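PDB 5VJ4: uncharacterized protein from Borrelia turicatae, which is of unknown function but is a putative surface lipoprotein, possibly lipid-binding, whose gene is differentially regulated in the tick–mammal transmission cycle. Local coordinates for residues Y217-R220 with F221-F224; D236-G239 with W240-A243. All coordinates share one frame; numbering follows the deposited sequence.

Interaction 1: residues Y217-R220 with F221-F224; sequences YAPR and FRKF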
ATOM      1  N   TYR A 217     -12.228   3.816 -14.552  1.00 47.93           N
ATOM      2  CA  TYR A 217     -11.754   2.433 -14.609  1.00 49.39           C
ATOM      3  C   TYR A 217     -12.004   1.787 -15.965  1.00 48.78           C
ATOM      4  O   TYR A 217     -11.384   0.782 -16.288  1.00 58.29           O
ATOM      5  CB  TYR A 217     -12.290   1.598 -13.410  1.00 49.12           C
ATOM      6  CG  TYR A 217     -11.510   1.888 -12.129  1.00 49.27           C
ATOM      7  CD1 TYR A 217     -11.898   2.918 -11.278  1.00 45.26           C
ATOM      8  CD2 TYR A 217     -10.348   1.169 -11.798  1.00 47.72           C
ATOM      9  CE1 TYR A 217     -11.166   3.223 -10.128  1.00 46.20           C
ATOM     10  CE2 TYR A 217      -9.598   1.477 -10.653  1.00 47.73           C
ATOM     11  CZ  TYR A 217     -10.010   2.508  -9.821  1.00 54.19           C
ATOM     12  OH  TYR A 217      -9.294   2.823  -8.676  1.00 55.62           O
ATOM     13  N   ALA A 218     -12.900   2.368 -16.763  1.00 52.45           N
ATOM     14  CA  ALA A 218     -13.218   1.820 -18.078  1.00 49.85           C
ATOM     15  C   ALA A 218     -11.970   1.700 -18.981  1.00 68.89           C
ATOM     16  O   ALA A 218     -11.661   0.580 -19.431  1.00 63.84           O
ATOM     17  CB  ALA A 218     -14.318   2.606 -18.730  1.00 48.49           C
ATOM     18  N   PRO A 219     -11.208   2.819 -19.186  1.00 50.73           N
ATOM     19  CA  PRO A 219      -9.937   2.712 -19.871  1.00 47.97           C
ATOM     20  C   PRO A 219      -9.046   1.602 -19.324  1.00 64.05           C
ATOM     21  O   PRO A 219      -8.376   0.908 -20.109  1.00 65.67           O
ATOM     22  CB  PRO A 219      -9.271   4.036 -19.541  1.00 46.92           C
ATOM     23  CG  PRO A 219     -10.384   4.988 -19.425  1.00 47.67           C
ATOM     24  CD  PRO A 219     -11.416   4.201 -18.714  1.00 47.64           C
ATOM     25  N   ARG A 220      -9.044   1.449 -17.994  1.00 48.67           N
ATOM     26  CA  ARG A 220      -8.113   0.564 -17.341  1.00 54.88           C
ATOM     27  C   ARG A 220      -8.414  -0.890 -17.678  1.00 51.86           C
ATOM     28  O   ARG A 220      -7.485  -1.694 -17.827  1.00 77.87           O
ATOM     29  CB  ARG A 220      -8.029   0.843 -15.838  1.00 59.23           C
ATOM     30  CG  ARG A 220      -7.697   2.300 -15.520  1.00 58.78           C
ATOM     31  CD  ARG A 220      -7.770   2.614 -14.024  1.00 49.57           C
ATOM     32  NE  ARG A 220      -7.224   3.925 -13.718  1.00 40.92           N
ATOM     33  CZ  ARG A 220      -7.689   4.748 -12.781  1.00 68.52           C
ATOM     34  NH1 ARG A 220      -8.729   4.412 -12.046  1.00 57.26           N
ATOM     35  NH2 ARG A 220      -7.129   5.945 -12.591  1.00 72.12           N
ATOM     36  N   PHE A 221      -9.698  -1.204 -17.853  1.00 60.42           N
ATOM     37  CA  PHE A 221     -10.115  -2.542 -18.279  1.00 56.19           C
ATOM     38  C   PHE A 221      -9.881  -2.701 -19.772  1.00 60.55           C
ATOM     39  O   PHE A 221      -9.264  -3.679 -20.198  1.00 71.28           O
ATOM     40  CB  PHE A 221     -11.576  -2.788 -17.960  1.00 45.32           C
ATOM     41  CG  PHE A 221     -11.836  -3.167 -16.534  1.00 48.80           C
ATOM     42  CD1 PHE A 221     -11.378  -4.359 -16.024  1.00 56.44           C
ATOM     43  CD2 PHE A 221     -12.598  -2.345 -15.713  1.00 58.81           C
ATOM     44  CE1 PHE A 221     -11.638  -4.719 -14.702  1.00 58.46           C
ATOM     45  CE2 PHE A 221     -12.863  -2.692 -14.392  1.00 60.24           C
ATOM     46  CZ  PHE A 221     -12.378  -3.882 -13.885  1.00 47.14           C
ATOM     47  N   ARG A 222     -10.351  -1.727 -20.558  1.00 46.54           N
ATOM     48  CA  ARG A 222     -10.149  -1.738 -22.006  1.00 58.59           C
ATOM     49  C   ARG A 222      -8.716  -2.036 -22.415  1.00 63.02           C
ATOM     50  O   ARG A 222      -8.483  -2.761 -23.390  1.00 91.22           O
ATOM     51  CB  ARG A 222     -10.568  -0.424 -22.624  1.00 60.14           C
ATOM     52  CG  ARG A 222     -11.883  -0.512 -23.346  1.00 69.13           C
ATOM     53  CD  ARG A 222     -12.016   0.720 -24.200  1.00 77.29           C
ATOM     54  NE  ARG A 222     -12.418   1.884 -23.416  1.00 74.76           N
ATOM     55  CZ  ARG A 222     -13.664   2.144 -23.023  1.00 83.80           C
ATOM     56  NH1 ARG A 222     -14.681   1.300 -23.320  1.00 60.43           N
ATOM     57  NH2 ARG A 222     -13.885   3.266 -22.336  1.00 75.36           N
ATOM     58  N   LYS A 223      -7.777  -1.519 -21.623  1.00 53.71           N
ATOM     59  CA  LYS A 223      -6.354  -1.609 -21.885  1.00 57.01           C
ATOM     60  C   LYS A 223      -5.864  -3.061 -22.039  1.00 69.82           C
ATOM     61  O   LYS A 223      -4.833  -3.311 -22.658  1.00 75.86           O
ATOM     62  CB  LYS A 223      -5.581  -0.840 -20.795  1.00 49.01           C
ATOM     63  CG  LYS A 223      -4.117  -0.515 -21.082  1.00 56.49           C
ATOM     64  CD  LYS A 223      -3.970   0.442 -22.259  1.00100.09           C
ATOM     65  CE  LYS A 223      -2.648   1.192 -22.249  1.00 75.72           C
ATOM     66  NZ  LYS A 223      -1.442   0.358 -22.085  1.00 62.66           N
ATOM     67  N   PHE A 224      -6.624  -4.021 -21.528  1.00 57.70           N
ATOM     68  CA  PHE A 224      -6.202  -5.419 -21.611  1.00 66.97           C
ATOM     69  C   PHE A 224      -6.002  -5.869 -23.047  1.00 61.05           C
ATOM     70  O   PHE A 224      -4.985  -6.495 -23.373  1.00 61.70           O
ATOM     71  CB  PHE A 224      -7.203  -6.327 -20.897  1.00 51.09           C
ATOM     72  CG  PHE A 224      -7.166  -6.212 -19.410  1.00 57.79           C
ATOM     73  CD1 PHE A 224      -6.623  -5.084 -18.782  1.00 67.72           C
ATOM     74  CD2 PHE A 224      -7.705  -7.212 -18.625  1.00 57.13           C
ATOM     75  CE1 PHE A 224      -6.602  -4.967 -17.404  1.00 55.00           C
ATOM     76  CE2 PHE A 224      -7.696  -7.097 -17.244  1.00 59.01           C
ATOM     77  CZ  PHE A 224      -7.154  -5.969 -16.641  1.00 54.17           C
TER
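Phe221 N donates to Tyr217 O at 3.0 Å, the first of three backbone bonds of i+4 to i spacing that belong to the short helix 218-222 and its ends. Arg222 N reaches Ala218 O at 2.9 Å, and an N-H...O angle of 174° makes this the straightest of the set. Lys223 N meets Pro219 O at 2.9 Å with the donor tilted 25° from the carbonyl plane. Ala218 O also takes a weak second bond from Phe221 N.

Ring contacts lie along this backbone. With CG anti to its own carbonyl carbon (chi1 -80°), the Phe221 ring swings back along the preceding turn, bringing CD2 to 3.4 Å from Tyr217 O at an oblique angle. The apolar side-chain pair is looser, Phe221 CE2 lying 4.4 Å from Tyr217 CB. Beyond the segments the same ring packs edge-to-face with Tyr189 and touches helix 145-171. The Phe224 ring lies obliquely to the last turn, its CE1 3.4 Å from Arg220 O.

Charged groups form the third class. Arg222 bends at chi3 so that NH2 approaches Ala218 CB at 3.7 Å, one guanidinium face turned to the Ala218 carbonyl. Within 217-220, Arg220 sets NH1 3.1 Å above the plane of the Tyr217 ring, over its centre. Its NH2 is salt-bridged to Asp283 and its NE to Asp245, while Lys223 turns its amine away to Gly239 O.

The i+4 bonds thus fix the backbone from which Phe221 packs against helices 145-171 and 176-201. Arg220 is buried with the like charge of Arg286 close to its NH2, and the two carboxylates probably offset both.

Interaction 2: residues D236-G239 with W240-A243; sequences DIYG and WLDA. With SO4 (sulfate ion), chain E.
Trp240 N donates to Ile237 O at 3.0 Å, the shortest polar bond between 236-239 and 240-243. The N-H...O angle of 159° is fairly straight, yet the donor stands above the carbonyl plane, 48° out of it. Leu241 N to Tyr238 O follows as a weak bond, and Gly239 N to Asp236 O precedes them, so the bonds step along the chain with i+3 to i spacing.

The indole edge lies beside the same carbonyls. Trp240 CD1 is 3.3 Å from Asp236 O and 3.6 Å from Ile237 O, both near the ring plane. CG sits anti to the Trp240 carbonyl carbon (chi1 -60°), which lays the ring back along the turn; NE1 of the buried Trp240 is hydrogen-bonded to Met234 O, and the ring rests on helices 176-201 and 263-301.

Leu241 supplies the apolar side. Its side chain runs alongside that of Ile237, pointing the same way, with Leu241 CD1 4.2 Å from Ile237 CD1. The same methyl approaches Tyr238 CD2 obliquely at 4.3 Å, while the Tyr238 hydroxyl is tied to Asn267 and Lys263.

Past the turns the chain enters helix 243-256. A sulfate, probably an incidental anion from the crystallisation liquor, accepts a bond from Ala243 N at its O4 (3.2 Å) and another from Arg246 at the helix start. Asp242 turns its carboxylate to the backbone N atoms of Asp244 and Asp245: consecutive i+3 to i turns, then an extended Leu241, lead into a characteristic aspartate N-cap.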
ATOM      1  N   ASP A 236       5.969  -3.077 -16.320  1.00 50.25           N
ATOM      2  CA  ASP A 236       6.092  -1.684 -15.973  1.00 57.31           C
ATOM      3  C   ASP A 236       4.729  -1.165 -15.570  1.00 73.09           C
ATOM      4  O   ASP A 236       3.724  -1.459 -16.232  1.00 62.86           O
ATOM      5  CB  ASP A 236       6.631  -0.882 -17.165  1.00 70.33           C
ATOM      6  CG  ASP A 236       7.260   0.455 -16.753  1.00 90.56           C
ATOM      7  OD1 ASP A 236       7.686   0.637 -15.581  1.00 97.69           O
ATOM      8  OD2 ASP A 236       7.338   1.327 -17.636  1.00134.34           O
ATOM      9  N   ILE A 237       4.687  -0.384 -14.499  1.00 67.60           N
ATOM     10  CA  ILE A 237       3.410   0.162 -14.082  1.00 64.96           C
ATOM     11  C   ILE A 237       2.791   1.004 -15.213  1.00 56.48           C
ATOM     12  O   ILE A 237       1.589   0.910 -15.452  1.00 57.01           O
ATOM     13  CB  ILE A 237       3.471   0.881 -12.727  1.00 56.41           C
ATOM     14  CG1 ILE A 237       4.290   2.153 -12.839  1.00 66.79           C
ATOM     15  CG2 ILE A 237       4.025  -0.031 -11.627  1.00 53.29           C
ATOM     16  CD1 ILE A 237       3.413   3.379 -12.916  1.00 73.04           C
ATOM     17  N   TYR A 238       3.606   1.751 -15.960  1.00 53.01           N
ATOM     18  CA  TYR A 238       3.049   2.559 -17.077  1.00 55.24           C
ATOM     19  C   TYR A 238       2.403   1.679 -18.148  1.00 59.84           C
ATOM     20  O   TYR A 238       1.649   2.170 -18.974  1.00 74.14           O
ATOM     21  CB  TYR A 238       4.103   3.445 -17.746  1.00 55.45           C
ATOM     22  CG  TYR A 238       4.626   4.632 -16.959  1.00 56.13           C
ATOM     23  CD1 TYR A 238       5.471   4.466 -15.845  1.00 61.46           C
ATOM     24  CD2 TYR A 238       4.302   5.926 -17.339  1.00 51.67           C
ATOM     25  CE1 TYR A 238       5.950   5.573 -15.127  1.00 53.48           C
ATOM     26  CE2 TYR A 238       4.781   7.039 -16.633  1.00 37.04           C
ATOM     27  CZ  TYR A 238       5.606   6.863 -15.549  1.00 45.76           C
ATOM     28  OH  TYR A 238       6.070   7.982 -14.881  1.00 58.36           O
ATOM     29  N   GLY A 239       2.694   0.377 -18.133  1.00 48.75           N
ATOM     30  CA  GLY A 239       2.145  -0.534 -19.130  1.00 39.67           C
ATOM     31  C   GLY A 239       0.667  -0.722 -18.939  1.00 54.37           C
ATOM     32  O   GLY A 239      -0.036  -1.066 -19.877  1.00 66.67           O
ATOM     33  N   TRP A 240       0.205  -0.488 -17.715  1.00 67.38           N
ATOM     34  CA  TRP A 240      -1.197  -0.671 -17.350  1.00 61.18           C
ATOM     35  C   TRP A 240      -2.046   0.578 -17.439  1.00 53.47           C
ATOM     36  O   TRP A 240      -3.276   0.487 -17.490  1.00 71.82           O
ATOM     37  CB  TRP A 240      -1.253  -1.157 -15.935  1.00 49.84           C
ATOM     38  CG  TRP A 240      -0.568  -2.423 -15.716  1.00 55.45           C
ATOM     39  CD1 TRP A 240       0.740  -2.594 -15.392  1.00 62.14           C
ATOM     40  CD2 TRP A 240      -1.160  -3.728 -15.735  1.00 56.96           C
ATOM     41  NE1 TRP A 240       1.013  -3.939 -15.205  1.00 56.52           N
ATOM     42  CE2 TRP A 240      -0.141  -4.653 -15.412  1.00 53.25           C
ATOM     43  CE3 TRP A 240      -2.459  -4.206 -15.982  1.00 48.58           C
ATOM     44  CZ2 TRP A 240      -0.377  -6.028 -15.347  1.00 68.04           C
ATOM     45  CZ3 TRP A 240      -2.696  -5.579 -15.911  1.00 50.17           C
ATOM     46  CH2 TRP A 240      -1.659  -6.475 -15.597  1.00 57.52           C
ATOM     47  N   LEU A 241      -1.387   1.734 -17.417  1.00 65.33           N
ATOM     48  CA  LEU A 241      -2.030   3.048 -17.549  1.00 57.13           C
ATOM     49  C   LEU A 241      -2.488   3.305 -18.963  1.00 59.98           C
ATOM     50  O   LEU A 241      -1.764   3.003 -19.911  1.00 61.94           O
ATOM     51  CB  LEU A 241      -1.058   4.164 -17.148  1.00 50.25           C
ATOM     52  CG  LEU A 241      -0.363   3.964 -15.782  1.00 51.00           C
ATOM     53  CD1 LEU A 241       0.506   5.129 -15.372  1.00 55.53           C
ATOM     54  CD2 LEU A 241      -1.363   3.720 -14.683  1.00 42.52           C
ATOM     55  N   ASP A 242      -3.696   3.852 -19.102  1.00 58.20           N
ATOM     56  CA  ASP A 242      -4.159   4.374 -20.392  1.00 57.62           C
ATOM     57  C   ASP A 242      -3.649   5.816 -20.595  1.00 63.69           C
ATOM     58  O   ASP A 242      -2.972   6.382 -19.727  1.00 55.62           O
ATOM     59  CB  ASP A 242      -5.682   4.353 -20.450  1.00 64.31           C
ATOM     60  CG  ASP A 242      -6.298   5.585 -19.833  1.00 81.28           C
ATOM     61  OD1 ASP A 242      -6.001   5.826 -18.639  1.00 82.01           O
ATOM     62  OD2 ASP A 242      -7.038   6.319 -20.556  1.00 67.86           O
ATOM     63  N   ALA A 243      -4.025   6.428 -21.711  1.00 63.79           N
ATOM     64  CA  ALA A 243      -3.582   7.778 -22.004  1.00 60.04           C
ATOM     65  C   ALA A 243      -3.931   8.773 -20.899  1.00 67.92           C
ATOM     66  O   ALA A 243      -3.078   9.567 -20.470  1.00 69.11           O
ATOM     67  CB  ALA A 243      -4.124   8.222 -23.342  1.00 47.42           C
TER
HETATM   68  S   SO4 E 503      -4.084   3.786 -24.616  0.85 84.19           S
HETATM   69  O1  SO4 E 503      -4.056   4.764 -25.731  0.85 76.63           O
HETATM   70  O2  SO4 E 503      -2.808   3.872 -23.881  0.85 70.65           O
HETATM   71  O3  SO4 E 503      -4.287   2.387 -25.084  0.85 80.52           O
HETATM   72  O4  SO4 E 503      -5.152   4.167 -23.675  0.85 96.27           O

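In the fold
From the N terminus, the chain passes helix 207-214 and reaches interaction 1 in the short helix 218-222; after helix 224-229 a loop carries interaction 2, which ends as helix 243-256 begins. Each contact is local, spanning one short run of turn or helix, and they stand in series without nesting or crossing. Their centres nevertheless lie 10 Å apart, because the intervening chain folds back: beside the lysine bond to the loop, Pro219 CB packs at 3.4 Å from Asp242 OD2. Interaction 1 faces helix 145-171, interaction 2 faces helix 243-256, and both rest on 176-201 and the long helix 263-301, joining these parts of the all-helical fold.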